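Local coordinates for protein pyridoxine 4-oxidase (Mesorhizobium loti, PDB 4HA6) that uses bound FAD to oxidise the 4-hydroxymethyl group of pyridoxine to the aldehyde, as a member of the GMC oxidoreductase family, at residues A12-A17 / T194-W199; I31-E36 / R77-G82; S216-L221 / P257-R262. One frame throughout, in Å; residues are numbered along the deposited sequence.

Contact 1 (A12-A17 / T194-W199). With FAD (flavin-adenine dinucleotide), chain B.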
# COMPACT_ATOMS: atom_id res chain seq x y z
N ALA A 12 1.97 -9.76 2.66
CA ALA A 12 3.02 -10.21 3.58
C ALA A 12 2.79 -11.64 4.07
O ALA A 12 3.74 -12.43 4.21
CB ALA A 12 3.08 -9.27 4.78
N GLY A 13 1.53 -11.96 4.38
CA GLY A 13 1.18 -13.30 4.85
C GLY A 13 1.43 -14.37 3.80
O GLY A 13 1.92 -15.45 4.12
N SER A 14 1.08 -14.10 2.54
CA SER A 14 1.27 -15.10 1.49
C SER A 14 2.75 -15.42 1.33
O SER A 14 3.13 -16.59 1.26
CB SER A 14 0.68 -14.63 0.16
OG SER A 14 -0.72 -14.45 0.26
N LEU A 15 3.58 -14.37 1.32
CA LEU A 15 5.04 -14.52 1.22
C LEU A 15 5.62 -15.31 2.38
O LEU A 15 6.55 -16.11 2.21
CB LEU A 15 5.73 -13.14 1.16
CG LEU A 15 7.24 -13.09 0.86
CD1 LEU A 15 7.59 -11.75 0.18
CD2 LEU A 15 8.12 -13.30 2.10
N LEU A 16 5.10 -15.05 3.58
CA LEU A 16 5.63 -15.68 4.78
C LEU A 16 5.26 -17.15 4.86
O LEU A 16 6.10 -18.00 5.15
CB LEU A 16 5.17 -14.94 6.04
CG LEU A 16 5.98 -13.70 6.42
CD1 LEU A 16 5.52 -13.14 7.76
CD2 LEU A 16 7.45 -14.03 6.47
N ALA A 17 3.98 -17.45 4.63
CA ALA A 17 3.52 -18.83 4.57
C ALA A 17 4.44 -19.69 3.68
O ALA A 17 4.87 -20.78 4.08
CB ALA A 17 2.09 -18.89 4.06
N THR A 194 -0.44 -11.98 -8.26
CA THR A 194 -0.55 -11.52 -6.88
C THR A 194 0.49 -12.16 -5.99
O THR A 194 1.25 -13.04 -6.41
CB THR A 194 -1.93 -11.86 -6.29
OG1 THR A 194 -2.01 -13.27 -6.07
CG2 THR A 194 -3.01 -11.44 -7.24
N ALA A 195 0.53 -11.72 -4.74
CA ALA A 195 1.39 -12.35 -3.75
C ALA A 195 1.04 -13.83 -3.65
O ALA A 195 1.93 -14.69 -3.60
CB ALA A 195 1.24 -11.68 -2.39
N ALA A 196 -0.26 -14.13 -3.64
CA ALA A 196 -0.74 -15.51 -3.49
C ALA A 196 -0.35 -16.36 -4.71
O ALA A 196 0.01 -17.54 -4.57
CB ALA A 196 -2.25 -15.52 -3.27
N ASP A 197 -0.44 -15.76 -5.89
CA ASP A 197 -0.00 -16.42 -7.12
C ASP A 197 1.51 -16.71 -7.07
O ASP A 197 1.98 -17.80 -7.39
CB ASP A 197 -0.29 -15.52 -8.34
CG ASP A 197 -1.78 -15.36 -8.62
OD1 ASP A 197 -2.56 -16.27 -8.26
OD2 ASP A 197 -2.17 -14.33 -9.22
N ALA A 198 2.27 -15.71 -6.66
CA ALA A 198 3.73 -15.81 -6.70
C ALA A 198 4.28 -16.75 -5.63
O ALA A 198 5.21 -17.51 -5.88
CB ALA A 198 4.35 -14.41 -6.56
N TRP A 199 3.72 -16.71 -4.43
CA TRP A 199 4.32 -17.47 -3.33
C TRP A 199 3.56 -18.72 -2.94
O TRP A 199 4.17 -19.74 -2.63
CB TRP A 199 4.57 -16.58 -2.11
CG TRP A 199 5.79 -15.73 -2.25
CD1 TRP A 199 7.09 -16.09 -1.97
CD2 TRP A 199 5.84 -14.38 -2.70
NE1 TRP A 199 7.94 -15.03 -2.23
CE2 TRP A 199 7.19 -13.97 -2.69
CE3 TRP A 199 4.86 -13.47 -3.14
CZ2 TRP A 199 7.58 -12.69 -3.10
CZ3 TRP A 199 5.26 -12.20 -3.52
CH2 TRP A 199 6.60 -11.82 -3.49
PA FAD B . -3.08 -7.02 3.11
O1A FAD B . -2.45 -7.45 1.79
O2A FAD B . -4.26 -6.09 3.08
O5B FAD B . -3.47 -8.37 3.91
C5B FAD B . -4.28 -8.41 5.08
C4B FAD B . -4.91 -9.80 5.07
O4B FAD B . -5.22 -10.25 6.40
C3B FAD B . -6.21 -9.80 4.29
O3B FAD B . -6.18 -10.96 3.44
C2B FAD B . -7.31 -9.91 5.35
O2B FAD B . -8.46 -10.61 4.85
C1B FAD B . -6.60 -10.67 6.47
N9A FAD B . -7.09 -10.37 7.85
C8A FAD B . -7.37 -9.16 8.36
N7A FAD B . -7.76 -9.27 9.66
C5A FAD B . -7.73 -10.58 10.00
C6A FAD B . -8.02 -11.38 11.22
N6A FAD B . -8.43 -10.78 12.38
N1A FAD B . -7.85 -12.73 11.14
C2A FAD B . -7.43 -13.33 10.01
N3A FAD B . -7.15 -12.65 8.87
C4A FAD B . -7.28 -11.30 8.80
N1 FAD B . 0.27 -1.05 -3.80
C2 FAD B . 1.20 -0.94 -4.76
O2 FAD B . 2.41 -0.98 -4.43
N3 FAD B . 0.88 -0.76 -6.06
C4 FAD B . -0.39 -0.71 -6.48
O4 FAD B . -0.68 -0.53 -7.69
C4X FAD B . -1.47 -0.82 -5.48
N5 FAD B . -2.78 -0.76 -5.81
C5X FAD B . -3.75 -0.89 -4.87
C6 FAD B . -5.09 -0.83 -5.23
C7 FAD B . -6.09 -0.97 -4.27
C7M FAD B . -7.54 -0.91 -4.67
C8 FAD B . -5.71 -1.18 -2.84
C8M FAD B . -6.79 -1.33 -1.80
C9 FAD B . -4.37 -1.25 -2.47
C9A FAD B . -3.38 -1.10 -3.44
N10 FAD B . -2.03 -1.15 -3.08
C10 FAD B . -1.05 -1.01 -4.08
C1' FAD B . -1.64 -1.34 -1.67
C2' FAD B . -1.14 -2.75 -1.38
O2' FAD B . -2.01 -3.72 -1.98
C3' FAD B . -1.12 -2.91 0.14
O3' FAD B . -0.38 -1.81 0.70
C4' FAD B . -0.49 -4.23 0.55
O4' FAD B . -1.21 -5.29 -0.08
C5' FAD B . -0.49 -4.39 2.08
O5' FAD B . -0.30 -5.78 2.37
P FAD B . -0.41 -6.28 3.88
O1P FAD B . 0.20 -7.68 4.02
O2P FAD B . 0.06 -5.18 4.82
O3P FAD B . -2.00 -6.36 4.10
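Leu-15 lays its isobutyl group over one face of the Trp-199 indole, and this pair carries much of the contact between helix 11-20 and the short helix 195-199. The closest atoms are Leu-15 CD1 and Trp-199 CZ2, 3.4 Å apart. CD1 sits 3.8 Å from the centroid of the six-membered ring and 27° off its normal, a CH-pi contact, while CG rides over the rim of the same face near CE2 and NE1. With its CG anti to the backbone N (chi1 -171°), Leu-15 runs alongside the indole and points the same way, instead of meeting it end on. Trp-199 answers with CG beside its own backbone N and the ring turned across the chain, which offers a broad face to the leucine.

Beside this pair, small residues meet: Ser-14 comes just before Leu-15, and Ala-195 one turn before Trp-199. Ser-14 CB meets Ala-195 CB at 3.9 Å, and the serine OG passes close to the backbone of Ala-196; the hydroxyl itself is hydrogen-bonded to Gly-10 O, just ahead of the helix. Side chains this short let the axes of the two short segments come within 8.4 Å; they run nearly parallel, at 11°.

Segment 12-17 belongs to the dinucleotide-binding helix of the Rossmann-type fold, in which Gly-13 is consistent with the last glycine of a GxGxxG motif. At the start of this segment Ala-12 N donates to FAD O1P at 3.1 Å. The partner helix opens with a capping box: Asp-197 N donates to Thr-194 OG1 over 2.9 Å, and Thr-194 N returns a bond to Asp-197 OD2. Helix 490-506 packs on Ala-12 and Leu-15, and Pro-140 touches Trp-199.

Contact 2 (I31-E36 / R77-G82). With FAD (flavin-adenine dinucleotide), chain B.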
# COMPACT_ATOMS: atom_id res chain seq x y z
N ILE A 31 -3.69 -18.30 8.78
CA ILE A 31 -5.12 -18.07 9.08
C ILE A 31 -5.64 -16.84 8.35
O ILE A 31 -5.21 -15.72 8.63
CB ILE A 31 -5.38 -17.91 10.60
CG1 ILE A 31 -4.78 -19.09 11.38
CG2 ILE A 31 -6.88 -17.78 10.89
CD1 ILE A 31 -4.98 -18.99 12.88
N GLU A 32 -6.56 -17.06 7.40
CA GLU A 32 -7.09 -15.98 6.56
C GLU A 32 -8.58 -15.78 6.77
O GLU A 32 -9.36 -16.73 6.74
CB GLU A 32 -6.81 -16.26 5.07
CG GLU A 32 -7.60 -15.38 4.09
CD GLU A 32 -7.37 -13.89 4.31
OE1 GLU A 32 -6.24 -13.52 4.72
OE2 GLU A 32 -8.31 -13.10 4.06
N ALA A 33 -8.98 -14.53 6.97
CA ALA A 33 -10.39 -14.20 7.19
C ALA A 33 -11.25 -14.48 5.94
O ALA A 33 -12.42 -14.86 6.04
CB ALA A 33 -10.52 -12.74 7.62
N GLY A 34 -10.67 -14.28 4.76
CA GLY A 34 -11.45 -14.42 3.54
C GLY A 34 -11.44 -15.83 2.96
O GLY A 34 -10.92 -16.76 3.58
N GLU A 35 -12.03 -15.97 1.77
CA GLU A 35 -12.08 -17.25 1.08
C GLU A 35 -11.00 -17.30 0.01
O GLU A 35 -10.30 -16.31 -0.22
CB GLU A 35 -13.45 -17.44 0.42
CG GLU A 35 -14.66 -17.18 1.34
CD GLU A 35 -14.85 -18.24 2.41
OE1 GLU A 35 -15.82 -18.13 3.20
OE2 GLU A 35 -14.04 -19.18 2.48
N GLU A 36 -10.85 -18.45 -0.64
CA GLU A 36 -9.96 -18.54 -1.79
C GLU A 36 -10.66 -17.82 -2.94
O GLU A 36 -11.89 -17.72 -2.96
CB GLU A 36 -9.66 -20.00 -2.15
CG GLU A 36 -8.81 -20.75 -1.12
CD GLU A 36 -7.33 -20.44 -1.24
OE1 GLU A 36 -6.56 -20.94 -0.39
OE2 GLU A 36 -6.93 -19.71 -2.17
N ARG A 77 -10.24 -2.79 0.99
CA ARG A 77 -9.19 -3.68 1.47
C ARG A 77 -9.49 -5.14 1.11
O ARG A 77 -10.63 -5.59 1.20
CB ARG A 77 -9.03 -3.55 2.99
CG ARG A 77 -8.29 -2.28 3.45
CD ARG A 77 -6.79 -2.35 3.13
NE ARG A 77 -6.40 -1.44 2.06
CZ ARG A 77 -5.15 -1.33 1.59
NH1 ARG A 77 -4.18 -2.07 2.10
NH2 ARG A 77 -4.87 -0.46 0.62
N GLY A 78 -8.46 -5.88 0.69
CA GLY A 78 -8.63 -7.29 0.36
C GLY A 78 -9.04 -8.17 1.54
O GLY A 78 -8.41 -8.11 2.60
N ARG A 79 -10.10 -8.96 1.35
CA ARG A 79 -10.53 -9.98 2.32
C ARG A 79 -10.66 -11.35 1.64
O ARG A 79 -11.77 -11.82 1.35
CB ARG A 79 -11.88 -9.61 2.98
CG ARG A 79 -12.29 -10.56 4.12
CD ARG A 79 -13.81 -10.74 4.21
NE ARG A 79 -14.42 -9.73 5.07
CZ ARG A 79 -15.26 -8.80 4.66
NH1 ARG A 79 -15.64 -8.75 3.38
NH2 ARG A 79 -15.74 -7.91 5.52
N LEU A 80 -9.51 -11.98 1.40
CA LEU A 80 -9.42 -13.26 0.68
C LEU A 80 -7.94 -13.60 0.58
O LEU A 80 -7.08 -12.73 0.84
CB LEU A 80 -10.05 -13.19 -0.72
CG LEU A 80 -9.34 -12.44 -1.86
CD1 LEU A 80 -10.05 -12.69 -3.19
CD2 LEU A 80 -9.25 -10.93 -1.58
N ILE A 81 -7.63 -14.84 0.21
CA ILE A 81 -6.25 -15.26 0.06
C ILE A 81 -5.58 -14.34 -0.96
O ILE A 81 -6.04 -14.22 -2.10
CB ILE A 81 -6.14 -16.75 -0.34
CG1 ILE A 81 -6.40 -17.65 0.88
CG2 ILE A 81 -4.77 -17.06 -0.92
CD1 ILE A 81 -5.29 -17.61 1.94
N GLY A 82 -4.51 -13.67 -0.54
CA GLY A 82 -3.85 -12.70 -1.40
C GLY A 82 -4.08 -11.27 -0.94
O GLY A 82 -3.33 -10.36 -1.32
PA FAD B . -3.08 -7.02 3.11
O1A FAD B . -2.45 -7.45 1.79
O2A FAD B . -4.26 -6.09 3.08
O5B FAD B . -3.47 -8.37 3.91
C5B FAD B . -4.28 -8.41 5.08
C4B FAD B . -4.91 -9.80 5.07
O4B FAD B . -5.22 -10.25 6.40
C3B FAD B . -6.21 -9.80 4.29
O3B FAD B . -6.18 -10.96 3.44
C2B FAD B . -7.31 -9.91 5.35
O2B FAD B . -8.46 -10.61 4.85
C1B FAD B . -6.60 -10.67 6.47
N9A FAD B . -7.09 -10.37 7.85
C8A FAD B . -7.37 -9.16 8.36
N7A FAD B . -7.76 -9.27 9.66
C5A FAD B . -7.73 -10.58 10.00
C6A FAD B . -8.02 -11.38 11.22
N6A FAD B . -8.43 -10.78 12.38
N1A FAD B . -7.85 -12.73 11.14
C2A FAD B . -7.43 -13.33 10.01
N3A FAD B . -7.15 -12.65 8.87
C4A FAD B . -7.28 -11.30 8.80
N1 FAD B . 0.27 -1.05 -3.80
C2 FAD B . 1.20 -0.94 -4.76
O2 FAD B . 2.41 -0.98 -4.43
N3 FAD B . 0.88 -0.76 -6.06
C4 FAD B . -0.39 -0.71 -6.48
O4 FAD B . -0.68 -0.53 -7.69
C4X FAD B . -1.47 -0.82 -5.48
N5 FAD B . -2.78 -0.76 -5.81
C5X FAD B . -3.75 -0.89 -4.87
C6 FAD B . -5.09 -0.83 -5.23
C7 FAD B . -6.09 -0.97 -4.27
C7M FAD B . -7.54 -0.91 -4.67
C8 FAD B . -5.71 -1.18 -2.84
C8M FAD B . -6.79 -1.33 -1.80
C9 FAD B . -4.37 -1.25 -2.47
C9A FAD B . -3.38 -1.10 -3.44
N10 FAD B . -2.03 -1.15 -3.08
C10 FAD B . -1.05 -1.01 -4.08
C1' FAD B . -1.64 -1.34 -1.67
C2' FAD B . -1.14 -2.75 -1.38
O2' FAD B . -2.01 -3.72 -1.98
C3' FAD B . -1.12 -2.91 0.14
O3' FAD B . -0.38 -1.81 0.70
C4' FAD B . -0.49 -4.23 0.55
O4' FAD B . -1.21 -5.29 -0.08
C5' FAD B . -0.49 -4.39 2.08
O5' FAD B . -0.30 -5.78 2.37
P FAD B . -0.41 -6.28 3.88
O1P FAD B . 0.20 -7.68 4.02
O2P FAD B . 0.06 -5.18 4.82
O3P FAD B . -2.00 -6.36 4.10
O HOH W 1 -13.15 -13.73 0.34
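Gly-34 and Leu-80 bring their backbones almost into touch, CA to CA 3.7 Å, and here the packing is tightest. A side chain on Gly-34 would run into the Arg-79 carbonyl and the Leu-80 amide; Gly-34 CA lies 3.4 Å from Arg-79 O in a CA-H...O contact. Next to it, Ile-81 N donates to Glu-35 O at 3.1 Å.

Glu-32 is buried on the cofactor side. With CG anti to the backbone N (chi1 166°) and a bend at chi2, its carboxylate reaches the FAD ribose: O2B donates to OE2 at 2.6 Å, and O3B to OE1 at 2.9 Å. Gly-34 N also donates to OE2, and Gly-9 N to OE1. An acidic residue at the end of the second strand, binding the ribose hydroxyls, is a hallmark of Rossmann-type FAD sites. Ile-81 CD1 packs against Glu-32 CB at 3.7 Å. Partly exposed Arg-79 leaves beside Gly-34 CA and the ribose, and makes a cation-pi contact with Trp-58.

The other end is looser and faces solvent. A water bridges Glu-35 N and Arg-79 O, accepting from the amide and donating to the carbonyl. Glu-35 turns outward to a salt bridge with Arg-236. Glu-36 lays its carboxylate beside the Ile-81 side chain, OE1 to CG1 3.5 Å, while OE1 also pairs with Arg-205.

Contact 3 (S216-L221 / P257-R262). With FAD (flavin-adenine dinucleotide), chain B.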
# COMPACT_ATOMS: atom_id res chain seq x y z
N SER A 216 -11.65 -17.74 8.30
CA SER A 216 -11.42 -17.77 9.75
C SER A 216 -10.79 -16.46 10.25
O SER A 216 -9.70 -16.09 9.81
CB SER A 216 -10.50 -18.94 10.09
OG SER A 216 -10.99 -20.14 9.50
N ARG A 217 -11.47 -15.79 11.17
CA ARG A 217 -11.00 -14.53 11.74
C ARG A 217 -10.40 -14.69 13.13
O ARG A 217 -11.07 -15.19 14.04
CB ARG A 217 -12.16 -13.55 11.87
CG ARG A 217 -12.38 -12.71 10.65
CD ARG A 217 -13.63 -11.87 10.81
NE ARG A 217 -14.35 -11.77 9.55
CZ ARG A 217 -14.84 -10.64 9.07
NH1 ARG A 217 -14.69 -9.51 9.75
NH2 ARG A 217 -15.48 -10.64 7.91
N VAL A 218 -9.16 -14.26 13.29
CA VAL A 218 -8.54 -14.24 14.63
C VAL A 218 -9.12 -13.06 15.40
O VAL A 218 -8.99 -11.90 14.96
CB VAL A 218 -7.01 -14.13 14.57
CG1 VAL A 218 -6.43 -14.07 15.97
CG2 VAL A 218 -6.43 -15.32 13.82
N ARG A 219 -9.75 -13.34 16.54
CA ARG A 219 -10.48 -12.31 17.29
C ARG A 219 -9.65 -11.74 18.43
O ARG A 219 -9.71 -10.54 18.69
CB ARG A 219 -11.82 -12.88 17.83
CG ARG A 219 -12.60 -11.93 18.76
CD ARG A 219 -14.08 -12.31 18.90
NE ARG A 219 -14.26 -13.59 19.59
CZ ARG A 219 -15.43 -14.24 19.67
NH1 ARG A 219 -16.52 -13.74 19.10
NH2 ARG A 219 -15.50 -15.40 20.32
N ARG A 220 -8.92 -12.62 19.11
CA ARG A 220 -8.08 -12.22 20.24
C ARG A 220 -6.83 -13.09 20.31
O ARG A 220 -6.87 -14.28 19.94
CB ARG A 220 -8.85 -12.37 21.57
CG ARG A 220 -10.08 -11.48 21.73
CD ARG A 220 -10.80 -11.69 23.08
NE ARG A 220 -11.77 -12.79 23.05
CZ ARG A 220 -12.95 -12.76 23.67
NH1 ARG A 220 -13.31 -11.69 24.37
NH2 ARG A 220 -13.77 -13.79 23.59
N LEU A 221 -5.74 -12.50 20.80
CA LEU A 221 -4.54 -13.26 21.17
C LEU A 221 -4.60 -13.40 22.67
O LEU A 221 -4.87 -12.42 23.38
CB LEU A 221 -3.27 -12.50 20.80
CG LEU A 221 -3.20 -12.01 19.36
CD1 LEU A 221 -2.03 -11.07 19.17
CD2 LEU A 221 -3.09 -13.21 18.44
N PRO A 257 -3.48 -3.56 14.08
CA PRO A 257 -3.71 -2.84 15.35
C PRO A 257 -5.06 -3.22 15.99
O PRO A 257 -5.14 -3.30 17.23
CB PRO A 257 -3.70 -1.36 14.94
CG PRO A 257 -3.97 -1.34 13.47
CD PRO A 257 -3.35 -2.63 12.95
N ALA A 258 -6.09 -3.45 15.18
CA ALA A 258 -7.39 -3.81 15.74
C ALA A 258 -7.31 -5.11 16.55
O ALA A 258 -7.90 -5.23 17.62
CB ALA A 258 -8.45 -3.93 14.65
N LEU A 259 -6.59 -6.10 16.01
CA LEU A 259 -6.46 -7.37 16.71
C LEU A 259 -5.75 -7.15 18.03
O LEU A 259 -6.14 -7.72 19.06
CB LEU A 259 -5.68 -8.39 15.87
CG LEU A 259 -5.37 -9.72 16.57
CD1 LEU A 259 -6.64 -10.35 17.18
CD2 LEU A 259 -4.68 -10.68 15.62
N LEU A 260 -4.70 -6.34 18.01
CA LEU A 260 -3.96 -6.06 19.25
C LEU A 260 -4.86 -5.38 20.29
O LEU A 260 -4.85 -5.76 21.48
CB LEU A 260 -2.68 -5.26 18.96
CG LEU A 260 -1.63 -5.99 18.11
CD1 LEU A 260 -0.53 -5.05 17.67
CD2 LEU A 260 -1.03 -7.19 18.86
N MET A 261 -5.66 -4.41 19.85
CA MET A 261 -6.55 -3.71 20.78
C MET A 261 -7.65 -4.62 21.35
O MET A 261 -7.90 -4.63 22.56
CB MET A 261 -7.11 -2.43 20.15
CG MET A 261 -6.04 -1.39 19.81
SD MET A 261 -6.74 0.17 19.16
CE MET A 261 -6.78 -0.14 17.37
N ARG A 262 -8.29 -5.41 20.48
CA ARG A 262 -9.26 -6.43 20.91
C ARG A 262 -8.66 -7.38 21.96
O ARG A 262 -9.39 -7.93 22.78
CB ARG A 262 -9.81 -7.24 19.72
CG ARG A 262 -10.90 -6.54 18.91
CD ARG A 262 -11.63 -7.49 17.94
NE ARG A 262 -10.72 -8.40 17.24
CZ ARG A 262 -10.19 -8.16 16.04
NH1 ARG A 262 -10.48 -7.04 15.38
NH2 ARG A 262 -9.37 -9.05 15.48
PA FAD B . -3.08 -7.02 3.11
O1A FAD B . -2.45 -7.45 1.79
O2A FAD B . -4.26 -6.09 3.08
O5B FAD B . -3.47 -8.37 3.91
C5B FAD B . -4.28 -8.41 5.08
C4B FAD B . -4.91 -9.80 5.07
O4B FAD B . -5.22 -10.25 6.40
C3B FAD B . -6.21 -9.80 4.29
O3B FAD B . -6.18 -10.96 3.44
C2B FAD B . -7.31 -9.91 5.35
O2B FAD B . -8.46 -10.61 4.85
C1B FAD B . -6.60 -10.67 6.47
N9A FAD B . -7.09 -10.37 7.85
C8A FAD B . -7.37 -9.16 8.36
N7A FAD B . -7.76 -9.27 9.66
C5A FAD B . -7.73 -10.58 10.00
C6A FAD B . -8.02 -11.38 11.22
N6A FAD B . -8.43 -10.78 12.38
N1A FAD B . -7.85 -12.73 11.14
C2A FAD B . -7.43 -13.33 10.01
N3A FAD B . -7.15 -12.65 8.87
C4A FAD B . -7.28 -11.30 8.80
N1 FAD B . 0.27 -1.05 -3.80
C2 FAD B . 1.20 -0.94 -4.76
O2 FAD B . 2.41 -0.98 -4.43
N3 FAD B . 0.88 -0.76 -6.06
C4 FAD B . -0.39 -0.71 -6.48
O4 FAD B . -0.68 -0.53 -7.69
C4X FAD B . -1.47 -0.82 -5.48
N5 FAD B . -2.78 -0.76 -5.81
C5X FAD B . -3.75 -0.89 -4.87
C6 FAD B . -5.09 -0.83 -5.23
C7 FAD B . -6.09 -0.97 -4.27
C7M FAD B . -7.54 -0.91 -4.67
C8 FAD B . -5.71 -1.18 -2.84
C8M FAD B . -6.79 -1.33 -1.80
C9 FAD B . -4.37 -1.25 -2.47
C9A FAD B . -3.38 -1.10 -3.44
N10 FAD B . -2.03 -1.15 -3.08
C10 FAD B . -1.05 -1.01 -4.08
C1' FAD B . -1.64 -1.34 -1.67
C2' FAD B . -1.14 -2.75 -1.38
O2' FAD B . -2.01 -3.72 -1.98
C3' FAD B . -1.12 -2.91 0.14
O3' FAD B . -0.38 -1.81 0.70
C4' FAD B . -0.49 -4.23 0.55
O4' FAD B . -1.21 -5.29 -0.08
C5' FAD B . -0.49 -4.39 2.08
O5' FAD B . -0.30 -5.78 2.37
P FAD B . -0.41 -6.28 3.88
O1P FAD B . 0.20 -7.68 4.02
O2P FAD B . 0.06 -5.18 4.82
O3P FAD B . -2.00 -6.36 4.10
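Arg-262 reaches from its helix to the backbone of strand 217-224 and gives hydrogens to two successive carbonyls. The stronger bond runs from Arg-262 NE to Arg-219 O, 2.8 Å long and nearly straight at 165°. It meets a lone pair in the carbonyl plane, and the oxygen lies close to the guanidinium plane as well. The second, from Arg-262 NH2 to Val-218 O, at 2.9 Å is similar in length but strongly bent, and weak. Arg-262 CG stands beside the backbone N (chi1 -79°), and a bend at chi3 turns the edge of the guanidinium to the strand. Arg-262 NH1 is hydrogen-bonded to a bound glycerol, probably from the crystallisation liquor, and has a long, weak ion pair with Glu-255.

Val-218 O is shared: the adenine amino group N6A of FAD also donates to it, at 2.9 Å and in a straighter line. Val-218 N in turn donates to FAD N1A at 2.9 Å, so one residue's backbone reads both the donor and the acceptor on this edge of the adenine. Were Arg-262 an alanine, Arg-219 O would probably lose its donor from the helix and Val-218 O its second one.

Next to the arginine the contact is apolar. Leu-259 puts CD2 against Val-218 CG1 at 3.8 Å and CD1 near the Arg-219 carbonyl, while Leu-221 CD1 meets Leu-260 CD2 at 4.0 Å. Arg-219 turns its charged end from the helix to Glu-232; in the conformer given here Arg-220 does so too. Helix 252-262 follows strand 246-249 of the parallel sheet, so the contact joins the Rossmann-type core to the three-stranded antiparallel sheet, an arrangement found in the FAD domain of GMC oxidoreductases, here at the adenine end of the cofactor site.

All three contacts are mainly buried and meet FAD from the pyrophosphate (contact 1) through the ribose (contact 2) to the adenine (contact 3). Segments 12-17, 31-36 and 257-262 belong to or directly follow elements of the Rossmann-type core; 216-221 is in the antiparallel sheet. Contact 1 is helix on helix and mostly apolar; contact 2 is loop on loop, held by close backbone packing and one backbone bond, its buried carboxylate turned to the cofactor; contact 3 sets a helix on a strand, bridged by an arginine. Ala-196 packing on Ile-81 and Gly-82 joins contacts 1 and 2; a probable Glu-32 O to Ser-216 N hydrogen bond joins 2 and 3. Exposed side chains belong to contacts 2 and 3.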